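Local atomic coordinates of activator of Hsp90 ATPase homologue 1/2-like C-terminal domain-containing protein (PDB entry 1XFS), a protein that is of unknown function but belongs to the AHA1 family of Bet v 1-like proteins, related to the activator of Hsp90 ATPase. Residues E9-L14 / C132-T137. Sequence-based numbering, arbitrary orientation.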
loop_
_atom_site.group_PDB
_atom_site.type_symbol
_atom_site.label_atom_id
_atom_site.label_comp_id
_atom_site.label_asym_id
_atom_site.label_seq_id
_atom_site.Cartn_x
_atom_site.Cartn_y
_atom_site.Cartn_z
ATOM N N GLU A 9 -9.459 1.457 18.272
ATOM C CA GLU A 9 -10.122 0.198 17.973
ATOM C C GLU A 9 -9.321 -0.689 17.026
ATOM O O GLU A 9 -9.429 -1.914 17.076
ATOM C CB GLU A 9 -11.508 0.468 17.374
ATOM C CG GLU A 9 -12.496 1.041 18.372
ATOM C CD GLU A 9 -12.942 0.005 19.385
ATOM O OE1 GLU A 9 -13.239 0.381 20.534
ATOM O OE2 GLU A 9 -13.004 -1.188 19.025
ATOM N N LEU A 10 -8.491 -0.075 16.190
ATOM C CA LEU A 10 -7.719 -0.831 15.208
ATOM C C LEU A 10 -6.207 -0.714 15.292
ATOM O O LEU A 10 -5.499 -1.525 14.699
ATOM C CB LEU A 10 -8.145 -0.402 13.804
ATOM C CG LEU A 10 -9.651 -0.373 13.534
ATOM C CD1 LEU A 10 -9.927 0.283 12.186
ATOM C CD2 LEU A 10 -10.186 -1.788 13.577
ATOM N N ASP A 11 -5.705 0.275 16.024
ATOM C CA ASP A 11 -4.264 0.485 16.090
ATOM C C ASP A 11 -3.603 0.280 17.438
ATOM O O ASP A 11 -4.214 0.486 18.486
ATOM C CB ASP A 11 -3.937 1.901 15.603
ATOM C CG ASP A 11 -4.583 2.221 14.271
ATOM O OD1 ASP A 11 -4.666 1.304 13.432
ATOM O OD2 ASP A 11 -4.998 3.380 14.071
ATOM N N LEU A 12 -2.343 -0.133 17.395
ATOM C CA LEU A 12 -1.554 -0.323 18.602
ATOM C C LEU A 12 -0.325 0.563 18.435
ATOM O O LEU A 12 0.302 0.568 17.372
ATOM C CB LEU A 12 -1.149 -1.790 18.765
ATOM C CG LEU A 12 -2.305 -2.767 19.021
ATOM C CD1 LEU A 12 -1.762 -4.190 19.102
ATOM C CD2 LEU A 12 -3.028 -2.396 20.316
HETATM N N MSE A 13 0.013 1.326 19.471
HETATM C CA MSE A 13 1.160 2.225 19.386
HETATM C C MSE A 13 2.210 1.961 20.463
HETATM O O MSE A 13 1.906 1.433 21.532
HETATM C CB MSE A 13 0.690 3.681 19.478
HETATM C CG MSE A 13 1.784 4.710 19.209
HETATM SE SE MSE A 13 1.170 6.546 19.244
HETATM C CE MSE A 13 1.632 6.982 21.069
ATOM N N LEU A 14 3.449 2.334 20.161
ATOM C CA LEU A 14 4.567 2.168 21.081
ATOM C C LEU A 14 5.522 3.347 20.921
ATOM O O LEU A 14 5.955 3.649 19.813
ATOM C CB LEU A 14 5.304 0.859 20.784
ATOM C CG LEU A 14 6.492 0.484 21.673
ATOM C CD1 LEU A 14 6.035 0.309 23.114
ATOM C CD2 LEU A 14 7.118 -0.802 21.160
ATOM N N CYS A 132 3.556 2.449 15.179
ATOM C CA CYS A 132 2.123 2.185 15.196
ATOM C C CYS A 132 1.830 1.039 14.245
ATOM O O CYS A 132 2.290 1.039 13.101
ATOM C CB CYS A 132 1.326 3.424 14.757
ATOM S SG CYS A 132 -0.478 3.162 14.630
ATOM N N ALA A 133 1.085 0.055 14.734
ATOM C CA ALA A 133 0.702 -1.091 13.923
ATOM C C ALA A 133 -0.782 -0.931 13.643
ATOM O O ALA A 133 -1.599 -0.905 14.569
ATOM C CB ALA A 133 0.972 -2.396 14.670
HETATM N N MSE A 134 -1.119 -0.800 12.360
HETATM C CA MSE A 134 -2.503 -0.611 11.922
HETATM C C MSE A 134 -3.124 -1.939 11.509
HETATM O O MSE A 134 -2.531 -2.697 10.745
HETATM C CB MSE A 134 -2.551 0.355 10.733
HETATM C CG MSE A 134 -1.916 1.701 10.983
HETATM SE SE MSE A 134 -1.872 2.728 9.328
HETATM C CE MSE A 134 -3.654 3.366 9.364
ATOM N N HIS A 135 -4.321 -2.218 12.019
ATOM C CA HIS A 135 -5.016 -3.455 11.691
ATOM C C HIS A 135 -6.301 -3.179 10.927
ATOM O O HIS A 135 -6.767 -2.043 10.881
ATOM C CB HIS A 135 -5.323 -4.236 12.965
ATOM C CG HIS A 135 -4.120 -4.477 13.812
ATOM N ND1 HIS A 135 -3.671 -3.564 14.738
ATOM C CD2 HIS A 135 -3.227 -5.495 13.820
ATOM C CE1 HIS A 135 -2.549 -4.007 15.281
ATOM N NE2 HIS A 135 -2.259 -5.174 14.739
ATOM N N ASN A 136 -6.881 -4.223 10.335
ATOM C CA ASN A 136 -8.097 -4.055 9.557
ATOM C C ASN A 136 -9.389 -4.150 10.360
ATOM O O ASN A 136 -10.405 -3.586 9.961
ATOM C CB ASN A 136 -8.118 -5.052 8.376
ATOM C CG ASN A 136 -7.861 -6.497 8.798
ATOM O OD1 ASN A 136 -7.344 -7.296 8.011
ATOM N ND2 ASN A 136 -8.234 -6.846 10.024
ATOM N N THR A 137 -9.340 -4.826 11.503
ATOM C CA THR A 137 -10.527 -4.998 12.339
ATOM C C THR A 137 -10.158 -5.029 13.818
ATOM O O THR A 137 -9.006 -5.284 14.178
ATOM C CB THR A 137 -11.238 -6.317 12.012
ATOM O OG1 THR A 137 -10.320 -7.401 12.197
ATOM C CG2 THR A 137 -11.730 -6.319 10.572
#
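Leu12 and Ala133 form the hydrogen-bonded pair of an antiparallel ladder that joins strand 11-18, the outermost strand on one side of the chain's antiparallel sheet, to strand 127-134. Leu12 N gives to Ala133 O at 3.0 Å and Ala133 N to Leu12 O at 2.8 Å; Asp11-Met134 and Met13-Cys132 flank them as non-hydrogen-bonded pairs. Beyond the ladder His135 takes hold of Leu10 O twice, with its backbone N at 3.0 Å and its ring ND1 at 2.7 Å, the two donors arriving from opposite faces of the carbonyl plane. CG lies anti to the carbonyl carbon (chi1 -54°), and with chi2 at 86° the ring is turned to hold Leu10 O in its plane, while NE2 bonds His144 of helix 138-145. Without the ring, as with an alanine here, Leu10 O would probably keep the backbone N alone and His144 would lose its partner. Leu10 CD2 presses on the backbone of Thr137, 3.3 Å from its C. On the sheet face of Cys132 and Met134, Asp11 OD1 lies alongside Met134 CB at 3.6 Å and salt-bridges Arg97 of the second subunit. Two donors on opposite faces thus fix the Leu10 carbonyl and the imidazole just before strand 11-18, while Asp11 carries the contact into the dimer interface.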